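Local structure of pentatricopeptide repeat-containing protein 10, chloroplastic (Zea mays, 4M59) at residues Glu167-Ala170 and Glu174-Gly177; Gly120-Ala125 and Tyr151-Arg156; Ala45-Gly50 and Val77-Arg82. The protein binds specific single-stranded RNA sites between chloroplast genes, stabilising the mRNAs by blocking exonucleases, and forms homodimers. The protein carries 4 engineered substitutions. All coordinates share one frame; numbering follows the deposited sequence.

Contact 1. Residues Glu167-Ala170 and Glu174-Gly177. With nucleotides of chain D.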
ATOM      1  N   GLU A 167     -12.354 -21.219 -40.753  1.00 98.15           N
ATOM      2  CA  GLU A 167     -11.581 -22.455 -40.843  1.00 98.63           C
ATOM      3  C   GLU A 167     -12.004 -23.464 -39.785  1.00 98.34           C
ATOM      4  O   GLU A 167     -12.382 -24.589 -40.103  1.00101.03           O
ATOM      5  CB  GLU A 167     -10.087 -22.163 -40.715  1.00104.86           C
ATOM      6  CG  GLU A 167      -9.597 -21.002 -41.561  1.00105.01           C
ATOM      7  CD  GLU A 167      -8.115 -20.745 -41.382  1.00103.07           C
ATOM      8  OE1 GLU A 167      -7.420 -21.628 -40.838  1.00102.05           O
ATOM      9  OE2 GLU A 167      -7.644 -19.661 -41.784  1.00102.85           O
ATOM     10  N   MET A 168     -11.930 -23.060 -38.518  1.00 82.11           N
ATOM     11  CA  MET A 168     -12.260 -23.956 -37.414  1.00 81.95           C
ATOM     12  C   MET A 168     -13.683 -24.491 -37.528  1.00 85.09           C
ATOM     13  O   MET A 168     -13.946 -25.648 -37.205  1.00 86.82           O
ATOM     14  CB  MET A 168     -12.045 -23.261 -36.069  1.00 73.33           C
ATOM     15  CG  MET A 168     -13.180 -22.349 -35.637  1.00 74.57           C
ATOM     16  SD  MET A 168     -12.862 -21.586 -34.036  1.00 73.83           S
ATOM     17  CE  MET A 168     -13.230 -22.946 -32.933  1.00 76.08           C
ATOM     18  N   ARG A 169     -14.593 -23.645 -37.993  1.00 79.64           N
ATOM     19  CA  ARG A 169     -15.976 -24.051 -38.199  1.00 83.10           C
ATOM     20  C   ARG A 169     -16.091 -24.893 -39.464  1.00 86.90           C
ATOM     21  O   ARG A 169     -17.048 -25.647 -39.640  1.00 90.52           O
ATOM     22  CB  ARG A 169     -16.889 -22.829 -38.295  1.00 83.75           C
ATOM     23  CG  ARG A 169     -17.474 -22.389 -36.964  1.00 83.13           C
ATOM     24  CD  ARG A 169     -18.753 -21.596 -37.157  1.00 85.07           C
ATOM     25  NE  ARG A 169     -18.572 -20.182 -36.853  1.00 84.02           N
ATOM     26  CZ  ARG A 169     -19.159 -19.553 -35.841  1.00 84.93           C
ATOM     27  NH1 ARG A 169     -18.935 -18.263 -35.639  1.00 84.41           N
ATOM     28  NH2 ARG A 169     -19.967 -20.215 -35.025  1.00 86.80           N
ATOM     29  N   ALA A 170     -15.102 -24.759 -40.343  1.00 85.94           N
ATOM     30  CA  ALA A 170     -15.069 -25.515 -41.586  1.00 89.74           C
ATOM     31  C   ALA A 170     -14.401 -26.869 -41.391  1.00 90.47           C
ATOM     32  O   ALA A 170     -14.427 -27.714 -42.285  1.00 94.16           O
ATOM     33  CB  ALA A 170     -14.359 -24.722 -42.668  1.00 94.94           C
ATOM     34  N   GLU A 174     -16.711 -26.656 -33.444  1.00110.38           N
ATOM     35  CA  GLU A 174     -17.665 -25.673 -32.965  1.00111.62           C
ATOM     36  C   GLU A 174     -17.132 -24.872 -31.789  1.00111.45           C
ATOM     37  O   GLU A 174     -16.640 -25.425 -30.805  1.00112.78           O
ATOM     38  CB  GLU A 174     -18.981 -26.352 -32.582  1.00123.48           C
ATOM     39  CG  GLU A 174     -20.165 -25.939 -33.438  1.00125.01           C
ATOM     40  CD  GLU A 174     -20.759 -27.097 -34.212  0.79127.96           C
ATOM     41  OE1 GLU A 174     -20.635 -27.113 -35.454  1.00129.16           O
ATOM     42  OE2 GLU A 174     -21.350 -27.998 -33.576  1.00130.86           O
ATOM     43  N   PRO A 175     -17.240 -23.557 -31.915  1.00 71.79           N
ATOM     44  CA  PRO A 175     -16.829 -22.620 -30.878  1.00 73.50           C
ATOM     45  C   PRO A 175     -17.539 -22.893 -29.580  1.00 77.31           C
ATOM     46  O   PRO A 175     -18.560 -23.556 -29.564  1.00 78.59           O
ATOM     47  CB  PRO A 175     -17.283 -21.280 -31.440  1.00 76.34           C
ATOM     48  CG  PRO A 175     -17.240 -21.461 -32.873  1.00 73.34           C
ATOM     49  CD  PRO A 175     -17.691 -22.854 -33.118  1.00 73.38           C
ATOM     50  N   ASP A 176     -16.989 -22.377 -28.491  1.00 72.37           N
ATOM     51  CA  ASP A 176     -17.611 -22.536 -27.193  1.00 75.49           C
ATOM     52  C   ASP A 176     -17.612 -21.235 -26.413  1.00 76.06           C
ATOM     53  O   ASP A 176     -17.483 -20.163 -26.982  1.00 74.46           O
ATOM     54  CB  ASP A 176     -16.934 -23.656 -26.400  1.00 73.86           C
ATOM     55  CG  ASP A 176     -15.601 -23.259 -25.854  1.00 73.74           C
ATOM     56  OD1 ASP A 176     -14.945 -22.389 -26.451  1.00 71.82           O
ATOM     57  OD2 ASP A 176     -15.205 -23.818 -24.818  1.00 75.59           O
ATOM     58  N   GLY A 177     -17.779 -21.341 -25.110  1.00 67.87           N
ATOM     59  CA  GLY A 177     -17.771 -20.177 -24.261  1.00 67.28           C
ATOM     60  C   GLY A 177     -16.390 -19.597 -24.196  1.00 64.68           C
ATOM     61  O   GLY A 177     -16.229 -18.392 -24.090  1.00 62.11           O
TER
ATOM     62  P     A D   3      -6.464 -18.888 -20.213  1.00 64.58           P
ATOM     63  OP1   A D   3      -5.533 -17.776 -19.917  1.00 68.51           O
ATOM     64  OP2   A D   3      -6.889 -19.796 -19.111  1.00 58.89           O
ATOM     65  O5'   A D   3      -7.766 -18.274 -20.891  1.00 54.26           O
ATOM     66  C5'   A D   3      -7.658 -17.297 -21.908  1.00 58.26           C
ATOM     67  C4'   A D   3      -9.002 -16.716 -22.260  1.00 58.81           C
ATOM     68  O4'   A D   3      -9.989 -17.778 -22.306  1.00 62.72           O
ATOM     69  C3'   A D   3      -9.582 -15.722 -21.274  1.00 57.69           C
ATOM     70  O3'   A D   3      -9.035 -14.423 -21.425  1.00 64.27           O
ATOM     71  C2'   A D   3     -11.073 -15.803 -21.573  1.00 60.29           C
ATOM     72  O2'   A D   3     -11.387 -15.076 -22.746  1.00 60.55           O
ATOM     73  C1'   A D   3     -11.237 -17.293 -21.864  1.00 59.09           C
ATOM     74  N9    A D   3     -11.671 -18.055 -20.677  1.00 53.40           N
ATOM     75  C8    A D   3     -10.970 -18.412 -19.554  1.00 54.42           C
ATOM     76  N7    A D   3     -11.684 -19.079 -18.680  1.00 57.94           N
ATOM     77  C5    A D   3     -12.945 -19.156 -19.256  1.00 63.96           C
ATOM     78  C6    A D   3     -14.156 -19.738 -18.838  1.00 64.28           C
ATOM     79  N6    A D   3     -14.314 -20.384 -17.683  1.00 82.05           N
ATOM     80  N1    A D   3     -15.221 -19.633 -19.655  1.00 58.89           N
ATOM     81  C2    A D   3     -15.073 -18.989 -20.817  1.00 62.09           C
ATOM     82  N3    A D   3     -13.989 -18.402 -21.322  1.00 56.48           N
ATOM     83  C4    A D   3     -12.953 -18.516 -20.480  1.00 63.49           C
TER

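Contact 2. Residues Gly120-Ala125 and Tyr151-Arg156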
ATOM      1  N   GLY A 120       4.154 -13.220 -24.228  1.00 54.10           N
ATOM      2  CA  GLY A 120       3.989 -12.144 -25.170  1.00 58.08           C
ATOM      3  C   GLY A 120       4.643 -12.489 -26.466  1.00 61.96           C
ATOM      4  O   GLY A 120       4.752 -11.668 -27.355  1.00 66.62           O
ATOM      5  N   ARG A 121       5.110 -13.727 -26.579  1.00 48.14           N
ATOM      6  CA  ARG A 121       5.754 -14.177 -27.804  1.00 52.17           C
ATOM      7  C   ARG A 121       4.705 -14.618 -28.814  1.00 53.55           C
ATOM      8  O   ARG A 121       4.651 -15.781 -29.205  1.00 52.42           O
ATOM      9  CB  ARG A 121       6.733 -15.313 -27.508  1.00 50.85           C
ATOM     10  CG  ARG A 121       7.808 -14.942 -26.502  1.00 49.49           C
ATOM     11  CD  ARG A 121       8.812 -16.065 -26.320  1.00 49.28           C
ATOM     12  NE  ARG A 121       9.608 -16.282 -27.521  1.00 53.63           N
ATOM     13  CZ  ARG A 121      10.423 -17.313 -27.697  1.00 54.70           C
ATOM     14  NH1 ARG A 121      10.550 -18.229 -26.749  1.00 52.06           N
ATOM     15  NH2 ARG A 121      11.112 -17.434 -28.823  1.00 58.48           N
ATOM     16  N   TYR A 122       3.872 -13.670 -29.229  1.00 53.88           N
ATOM     17  CA  TYR A 122       2.767 -13.947 -30.138  1.00 54.76           C
ATOM     18  C   TYR A 122       3.244 -14.268 -31.550  1.00 59.60           C
ATOM     19  O   TYR A 122       2.921 -15.317 -32.099  1.00 57.85           O
ATOM     20  CB  TYR A 122       1.803 -12.762 -30.160  1.00 56.73           C
ATOM     21  CG  TYR A 122       1.346 -12.331 -28.786  1.00 52.19           C
ATOM     22  CD1 TYR A 122       1.100 -13.267 -27.793  1.00 45.85           C
ATOM     23  CD2 TYR A 122       1.162 -10.991 -28.478  1.00 54.93           C
ATOM     24  CE1 TYR A 122       0.681 -12.881 -26.535  1.00 42.88           C
ATOM     25  CE2 TYR A 122       0.747 -10.594 -27.224  1.00 50.95           C
ATOM     26  CZ  TYR A 122       0.508 -11.546 -26.256  1.00 45.17           C
ATOM     27  OH  TYR A 122       0.092 -11.164 -25.003  1.00 42.45           O
ATOM     28  N   GLU A 123       4.007 -13.352 -32.133  1.00 76.04           N
ATOM     29  CA  GLU A 123       4.520 -13.536 -33.485  1.00 77.80           C
ATOM     30  C   GLU A 123       5.179 -14.899 -33.647  1.00 75.95           C
ATOM     31  O   GLU A 123       5.280 -15.418 -34.757  1.00 75.12           O
ATOM     32  CB  GLU A 123       5.510 -12.427 -33.837  1.00 87.58           C
ATOM     33  CG  GLU A 123       4.932 -11.025 -33.744  1.00 89.53           C
ATOM     34  CD  GLU A 123       4.018 -10.696 -34.910  1.00 89.33           C
ATOM     35  OE1 GLU A 123       3.651  -9.512 -35.063  1.00 91.15           O
ATOM     36  OE2 GLU A 123       3.663 -11.620 -35.669  1.00 86.69           O
ATOM     37  N   ARG A 124       5.623 -15.473 -32.534  1.00 63.91           N
ATOM     38  CA  ARG A 124       6.275 -16.774 -32.549  1.00 62.73           C
ATOM     39  C   ARG A 124       5.252 -17.896 -32.448  1.00 59.63           C
ATOM     40  O   ARG A 124       5.434 -18.971 -33.014  1.00 59.65           O
ATOM     41  CB  ARG A 124       7.281 -16.880 -31.404  1.00 68.19           C
ATOM     42  CG  ARG A 124       8.506 -17.719 -31.728  1.00 69.32           C
ATOM     43  CD  ARG A 124       8.307 -19.167 -31.317  1.00 67.35           C
ATOM     44  NE  ARG A 124       8.237 -20.056 -32.470  1.00 68.85           N
ATOM     45  CZ  ARG A 124       9.273 -20.732 -32.958  1.00 70.25           C
ATOM     46  NH1 ARG A 124      10.463 -20.624 -32.388  1.00 71.09           N
ATOM     47  NH2 ARG A 124       9.116 -21.517 -34.012  1.00 69.97           N
ATOM     48  N   ALA A 125       4.173 -17.639 -31.715  1.00 65.19           N
ATOM     49  CA  ALA A 125       3.116 -18.624 -31.533  1.00 58.42           C
ATOM     50  C   ALA A 125       2.418 -18.903 -32.857  1.00 58.34           C
ATOM     51  O   ALA A 125       2.052 -20.038 -33.152  1.00 54.57           O
ATOM     52  CB  ALA A 125       2.117 -18.141 -30.495  1.00 54.66           C
ATOM     53  N   TYR A 151      -4.265 -13.725 -31.227  1.00 57.70           N
ATOM     54  CA  TYR A 151      -4.691 -12.711 -32.177  1.00 60.89           C
ATOM     55  C   TYR A 151      -5.256 -11.512 -31.427  1.00 62.84           C
ATOM     56  O   TYR A 151      -5.105 -10.372 -31.860  1.00 67.71           O
ATOM     57  CB  TYR A 151      -5.763 -13.276 -33.112  1.00 55.72           C
ATOM     58  CG  TYR A 151      -5.222 -14.051 -34.291  1.00 55.37           C
ATOM     59  CD1 TYR A 151      -4.057 -13.662 -34.928  1.00 59.06           C
ATOM     60  CD2 TYR A 151      -5.891 -15.170 -34.764  1.00 52.29           C
ATOM     61  CE1 TYR A 151      -3.566 -14.374 -36.005  1.00 58.61           C
ATOM     62  CE2 TYR A 151      -5.405 -15.884 -35.841  1.00 52.07           C
ATOM     63  CZ  TYR A 151      -4.244 -15.483 -36.460  1.00 54.86           C
ATOM     64  OH  TYR A 151      -3.760 -16.192 -37.533  1.00 54.64           O
ATOM     65  N   GLY A 152      -5.906 -11.784 -30.304  1.00 48.33           N
ATOM     66  CA  GLY A 152      -6.594 -10.759 -29.556  1.00 49.58           C
ATOM     67  C   GLY A 152      -5.729  -9.869 -28.705  1.00 52.69           C
ATOM     68  O   GLY A 152      -6.194  -8.884 -28.170  1.00 54.35           O
ATOM     69  N   ARG A 153      -4.462 -10.242 -28.556  1.00 57.69           N
ATOM     70  CA  ARG A 153      -3.552  -9.497 -27.696  1.00 59.79           C
ATOM     71  C   ARG A 153      -2.477  -8.782 -28.502  1.00 66.69           C
ATOM     72  O   ARG A 153      -1.615  -8.105 -27.949  1.00 68.26           O
ATOM     73  CB  ARG A 153      -2.901 -10.430 -26.671  1.00 60.58           C
ATOM     74  CG  ARG A 153      -3.843 -11.477 -26.101  1.00 55.84           C
ATOM     75  CD  ARG A 153      -3.377 -11.951 -24.735  1.00 52.94           C
ATOM     76  NE  ARG A 153      -4.358 -12.825 -24.097  1.00 50.78           N
ATOM     77  CZ  ARG A 153      -4.925 -12.579 -22.921  1.00 50.31           C
ATOM     78  NH1 ARG A 153      -4.613 -11.481 -22.252  1.00 50.77           N
ATOM     79  NH2 ARG A 153      -5.805 -13.432 -22.420  1.00 50.03           N
ATOM     80  N   MET A 154      -2.540  -8.933 -29.822  1.00 62.91           N
ATOM     81  CA  MET A 154      -1.577  -8.309 -30.697  1.00 71.53           C
ATOM     82  C   MET A 154      -2.108  -6.985 -31.172  1.00 75.32           C
ATOM     83  O   MET A 154      -1.391  -5.996 -31.203  1.00 78.58           O
ATOM     84  CB  MET A 154      -1.304  -9.200 -31.901  1.00 72.58           C
ATOM     85  CG  MET A 154      -0.678 -10.514 -31.553  1.00 68.92           C
ATOM     86  SD  MET A 154      -0.756 -11.725 -32.864  1.00 65.32           S
ATOM     87  CE  MET A 154       0.471 -11.072 -33.958  1.00 69.50           C
ATOM     88  N   GLY A 155      -3.374  -6.973 -31.541  1.00 68.81           N
ATOM     89  CA  GLY A 155      -3.977  -5.779 -32.080  1.00 70.92           C
ATOM     90  C   GLY A 155      -4.099  -5.883 -33.581  1.00 69.18           C
ATOM     91  O   GLY A 155      -3.353  -6.610 -34.212  1.00 67.96           O
ATOM     92  N   ARG A 156      -5.049  -5.150 -34.137  1.00 99.44           N
ATOM     93  CA  ARG A 156      -5.294  -5.154 -35.565  1.00 96.84           C
ATOM     94  C   ARG A 156      -5.386  -6.557 -36.124  1.00 91.33           C
ATOM     95  O   ARG A 156      -4.790  -6.854 -37.146  1.00 90.44           O
ATOM     96  CB  ARG A 156      -4.197  -4.390 -36.289  1.00128.93           C
ATOM     97  CG  ARG A 156      -4.235  -2.902 -36.062  1.00132.74           C
ATOM     98  CD  ARG A 156      -3.161  -2.197 -36.862  1.00134.89           C
ATOM     99  NE  ARG A 156      -3.237  -0.750 -36.698  1.00137.01           N
ATOM    100  CZ  ARG A 156      -2.783  -0.098 -35.637  1.00138.63           C
ATOM    101  NH1 ARG A 156      -2.224  -0.751 -34.633  1.00138.91           N
ATOM    102  NH2 ARG A 156      -2.895   1.213 -35.578  1.00139.50           N
TER

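Contact 3. Residues Ala45-Gly50 and Val77-Arg82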
ATOM      1  N   ALA A  45       7.891 -41.624 -13.941  1.00 84.87           N
ATOM      2  CA  ALA A  45       8.186 -41.899 -12.548  1.00 85.93           C
ATOM      3  C   ALA A  45       8.659 -40.670 -11.806  1.00 85.37           C
ATOM      4  O   ALA A  45       8.293 -40.455 -10.660  0.48 85.93           O
ATOM      5  CB  ALA A  45       9.215 -42.998 -12.431  0.49 85.24           C
ATOM      6  N   LEU A  46       9.487 -39.863 -12.448  1.00103.04           N
ATOM      7  CA  LEU A  46      10.023 -38.698 -11.779  1.00102.60           C
ATOM      8  C   LEU A  46       8.927 -37.697 -11.462  1.00102.41           C
ATOM      9  O   LEU A  46       9.033 -36.951 -10.504  1.00102.45           O
ATOM     10  CB  LEU A  46      11.109 -38.056 -12.624  1.00 93.45           C
ATOM     11  CG  LEU A  46      12.373 -38.894 -12.802  1.00 93.86           C
ATOM     12  CD1 LEU A  46      13.177 -38.419 -13.983  1.00 92.95           C
ATOM     13  CD2 LEU A  46      13.214 -38.824 -11.567  1.00 94.53           C
ATOM     14  N   GLU A  47       7.876 -37.687 -12.279  0.72118.19           N
ATOM     15  CA  GLU A  47       6.760 -36.775 -12.078  0.97118.11           C
ATOM     16  C   GLU A  47       5.802 -37.299 -11.015  1.00119.89           C
ATOM     17  O   GLU A  47       5.084 -36.530 -10.376  0.86120.11           O
ATOM     18  CB  GLU A  47       6.011 -36.548 -13.393  1.00128.08           C
ATOM     19  CG  GLU A  47       6.809 -35.780 -14.437  1.00125.33           C
ATOM     20  CD  GLU A  47       6.050 -35.608 -15.737  1.00123.53           C
ATOM     21  OE1 GLU A  47       4.820 -35.824 -15.743  1.00124.80           O
ATOM     22  OE2 GLU A  47       6.684 -35.252 -16.754  1.00120.94           O
ATOM     23  N   LEU A  48       5.794 -38.619 -10.832  0.84157.94           N
ATOM     24  CA  LEU A  48       4.925 -39.247  -9.846  0.84159.22           C
ATOM     25  C   LEU A  48       5.352 -38.894  -8.427  0.84158.79           C
ATOM     26  O   LEU A  48       4.650 -39.200  -7.464  0.84159.17           O
ATOM     27  CB  LEU A  48       4.921 -40.767 -10.030  0.84185.47           C
ATOM     28  CG  LEU A  48       4.047 -41.566  -9.063  0.84186.50           C
ATOM     29  CD1 LEU A  48       2.618 -41.664  -9.584  0.84187.37           C
ATOM     30  CD2 LEU A  48       4.630 -42.949  -8.824  0.84186.85           C
ATOM     31  N   SER A  49       6.506 -38.245  -8.306  1.00122.51           N
ATOM     32  CA  SER A  49       7.029 -37.846  -7.005  1.00121.67           C
ATOM     33  C   SER A  49       7.217 -36.333  -6.927  1.00120.34           C
ATOM     34  O   SER A  49       7.783 -35.818  -5.963  1.00118.94           O
ATOM     35  CB  SER A  49       8.352 -38.556  -6.718  1.00132.92           C
ATOM     36  OG  SER A  49       9.351 -38.168  -7.646  1.00132.55           O
ATOM     37  N   GLY A  50       6.738 -35.630  -7.950  1.00110.56           N
ATOM     38  CA  GLY A  50       6.857 -34.184  -7.996  1.00109.08           C
ATOM     39  C   GLY A  50       8.274 -33.722  -8.254  1.00107.90           C
ATOM     40  O   GLY A  50       8.660 -32.620  -7.869  1.00105.14           O
ATOM     41  N   VAL A  77       6.158 -31.976 -20.995  1.00 67.05           N
ATOM     42  CA  VAL A  77       5.372 -30.789 -21.261  1.00 63.92           C
ATOM     43  C   VAL A  77       4.021 -30.790 -20.561  1.00 66.08           C
ATOM     44  O   VAL A  77       3.559 -29.758 -20.103  1.00 64.70           O
ATOM     45  CB  VAL A  77       5.187 -30.602 -22.760  1.00 62.26           C
ATOM     46  CG1 VAL A  77       4.201 -29.526 -23.043  1.00 59.45           C
ATOM     47  CG2 VAL A  77       6.498 -30.264 -23.401  1.00 61.04           C
ATOM     48  N   ARG A  78       3.380 -31.953 -20.495  1.00 64.73           N
ATOM     49  CA  ARG A  78       2.077 -32.056 -19.851  1.00 67.97           C
ATOM     50  C   ARG A  78       2.174 -31.653 -18.383  1.00 69.85           C
ATOM     51  O   ARG A  78       1.280 -31.003 -17.843  1.00 70.54           O
ATOM     52  CB  ARG A  78       1.522 -33.477 -19.966  1.00 76.23           C
ATOM     53  CG  ARG A  78       0.366 -33.770 -19.030  1.00 80.89           C
ATOM     54  CD  ARG A  78      -0.817 -34.354 -19.786  1.00 81.94           C
ATOM     55  NE  ARG A  78      -1.261 -35.621 -19.213  1.00 85.90           N
ATOM     56  CZ  ARG A  78      -0.993 -36.812 -19.737  1.00 85.23           C
ATOM     57  NH1 ARG A  78      -0.285 -36.904 -20.853  1.00 81.31           N
ATOM     58  NH2 ARG A  78      -1.438 -37.911 -19.147  1.00 88.05           N
ATOM     59  N   ALA A  79       3.270 -32.048 -17.749  1.00 69.80           N
ATOM     60  CA  ALA A  79       3.532 -31.737 -16.363  1.00 71.18           C
ATOM     61  C   ALA A  79       3.825 -30.266 -16.179  1.00 67.09           C
ATOM     62  O   ALA A  79       3.218 -29.610 -15.353  1.00 67.05           O
ATOM     63  CB  ALA A  79       4.684 -32.547 -15.885  1.00 72.61           C
ATOM     64  N   LEU A  80       4.767 -29.762 -16.960  1.00 66.70           N
ATOM     65  CA  LEU A  80       5.151 -28.375 -16.887  1.00 62.70           C
ATOM     66  C   LEU A  80       3.946 -27.486 -17.023  1.00 60.64           C
ATOM     67  O   LEU A  80       3.774 -26.534 -16.279  1.00 59.11           O
ATOM     68  CB  LEU A  80       6.137 -28.044 -17.990  1.00 61.23           C
ATOM     69  CG  LEU A  80       7.534 -28.596 -17.789  1.00 63.28           C
ATOM     70  CD1 LEU A  80       8.475 -28.064 -18.823  1.00 61.25           C
ATOM     71  CD2 LEU A  80       8.012 -28.239 -16.434  1.00 64.46           C
ATOM     72  N   GLY A  81       3.105 -27.810 -17.982  1.00 59.64           N
ATOM     73  CA  GLY A  81       1.891 -27.058 -18.174  1.00 58.58           C
ATOM     74  C   GLY A  81       0.994 -27.268 -16.995  1.00 62.28           C
ATOM     75  O   GLY A  81       0.306 -26.357 -16.559  1.00 61.10           O
ATOM     76  N   ARG A  82       0.973 -28.499 -16.498  1.00 66.62           N
ATOM     77  CA  ARG A  82       0.128 -28.846 -15.370  1.00 70.55           C
ATOM     78  C   ARG A  82       0.720 -28.276 -14.092  1.00 69.15           C
ATOM     79  O   ARG A  82       0.011 -28.059 -13.111  1.00 70.21           O
ATOM     80  CB  ARG A  82      -0.021 -30.362 -15.252  1.00 76.13           C
ATOM     81  CG  ARG A  82      -0.751 -30.821 -14.003  1.00 80.07           C
ATOM     82  CD  ARG A  82      -1.301 -32.227 -14.169  1.00 85.04           C
ATOM     83  NE  ARG A  82      -0.243 -33.217 -14.343  1.00 85.63           N
ATOM     84  CZ  ARG A  82       0.775 -33.378 -13.503  1.00 85.38           C
ATOM     85  NH1 ARG A  82       0.878 -32.612 -12.427  1.00 84.56           N
ATOM     86  NH2 ARG A  82       1.692 -34.305 -13.739  1.00 85.67           N
TER

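Contact 1. Residues Glu167-Ala170 and Glu174-Gly177
P175 packs between M168 and R169 of the preceding helix, in the linker that runs between predicted PPR repeats 3 and 4 of the alpha-solenoid. The two partners reach it differently. The CB of R169 leaves the helix without facing the linker, and only the far part of the chain comes back to P175, its side chain running at about a right angle to that of the proline. P175 CG sits over one face of the R169 guanidinium, displaced toward its rim, 3.7 Å from R169 NH2. Lower down, R169 CG rests 3.9 Å from P175 CD. The CB of M168 instead faces the linker. Its CG is wedged between the backbone N and the carbonyl carbon (chi1 81°), and the last torsion (chi3 -77°) folds the CE methyl over to 4.2 Å from P175 CA and 4.3 Å from P175 CG. No hydrogen bond crosses here; the grip is van der Waals contact alone. Beyond the proline, D176 takes the N-cap position of helix 177-188, its OD1 hydrogen-bonded to T179 OG1 and N145 ND2. The linker meets the RNA through G177, whose carbonyl O comes within 3.5 Å of C2 of the base A3 of chain D. It thus joins helix 158-170 to helix 177-188, with L141 and Y144 of helix 141-151 packing against M168.

Contact 2. Residues Gly120-Ala125 and Tyr151-Arg156
Y122 and E123, at the start of helix 122-132, meet R153 and M154 in a surface van der Waals contact of the PPR alpha-solenoid. R153 and M154 belong to the turn that links helices 141-151 and 158-170, so the contact joins predicted repeats 2 and 3. No hydrogen bond crosses it. Y122 does most of the touching: R153 passes its hydroxyl end, with CB 3.5 Å and CD 3.6 Å from Y122 OH, and R153 O lies 3.5 Å from Y122 CE2. The planes of ring and guanidinium differ by 36°, and the guanidinium itself travels on past the tyrosine. The R153 chain, extended from CG to NE, puts NE in a salt bridge with D149 and NH2 in another with an RNA phosphate, which places this loop beside the bound strand. M154 runs the other way along Y122, its CG 3.6 Å from CD2 of the ring. From the loop just before the helix, G120 O sits 3.7 Å above one face of that ring, toward its rim. The thioether of M154 then turns toward the glutamate (chi3 74°), and its methyl CE stops 3.7 Å from OE2 of E123.

Contact 3. Residues Ala45-Gly50 and Val77-Arg82
The carboxylate of E47 is pressed against the methyl of A79 in a small contact between helix 39-47 and helix 70-82 at the N-terminal end of the alpha-solenoid, the latter helix in predicted PPR repeat 1. Helix 39-47 supplies the glutamate near its C-terminal end, where a Schellman motif stops it; helix 70-82 supplies the alanine. Both CB atoms point across the contact. E47 has CG anti to its carbonyl carbon (chi1 -68°) and is extended beyond it, which carries the carboxylate the full length of the chain, so that A79 CB lies 3.3 Å from E47 OE1 and 3.5 Å from E47 OE2. The methyl lies over one face of the carboxylate and gives its oxygens no hydrogen bond. One turn on, R82 lends a positive charge: its NH2 stands 4.0 Å from E47 OE1, too long for a salt bridge, and the carboxylate and guanidinium planes are turned 65° apart. The attraction is probably a general electrostatic one. A bend at chi3 (64°) lets the R82 guanidinium lie with one face toward A79 CA, which is 4.1 Å above its plane and toward the rim.

Further out, each helix has other neighbours. L46, next to the glutamate, packs on A55 of helix 52-65 and V12 of helix 8-16, while L80, pointing away from E47, packs on W52, A88 and V89. E47 lies at the helix end, where G50, with positive phi, is the C-prime residue of the motif, H51 N bonds back to L46 O, and G50 N donates to E47 O at 3.1 Å.

The three contacts follow one another along the N-terminal arm of the solenoid, in the chain order contact 3, contact 2, contact 1, and all lie on the same side of the chain's centre. Contacts 1 and 2 are the nearest pair, with centres about 20 Å apart and nearest atoms about 7 Å apart; contact 3 has its centre about 28 Å from that of contact 2 and about 31 Å from that of contact 1. None touches another. They differ in their relation to the RNA: in contact 1 G177 O meets a base, in contact 2 R153 meets a phosphate, with the nearest atoms about 3 Å apart, whereas contact 3 remains about 5 Å from it at the nearest atom and is plain helix packing.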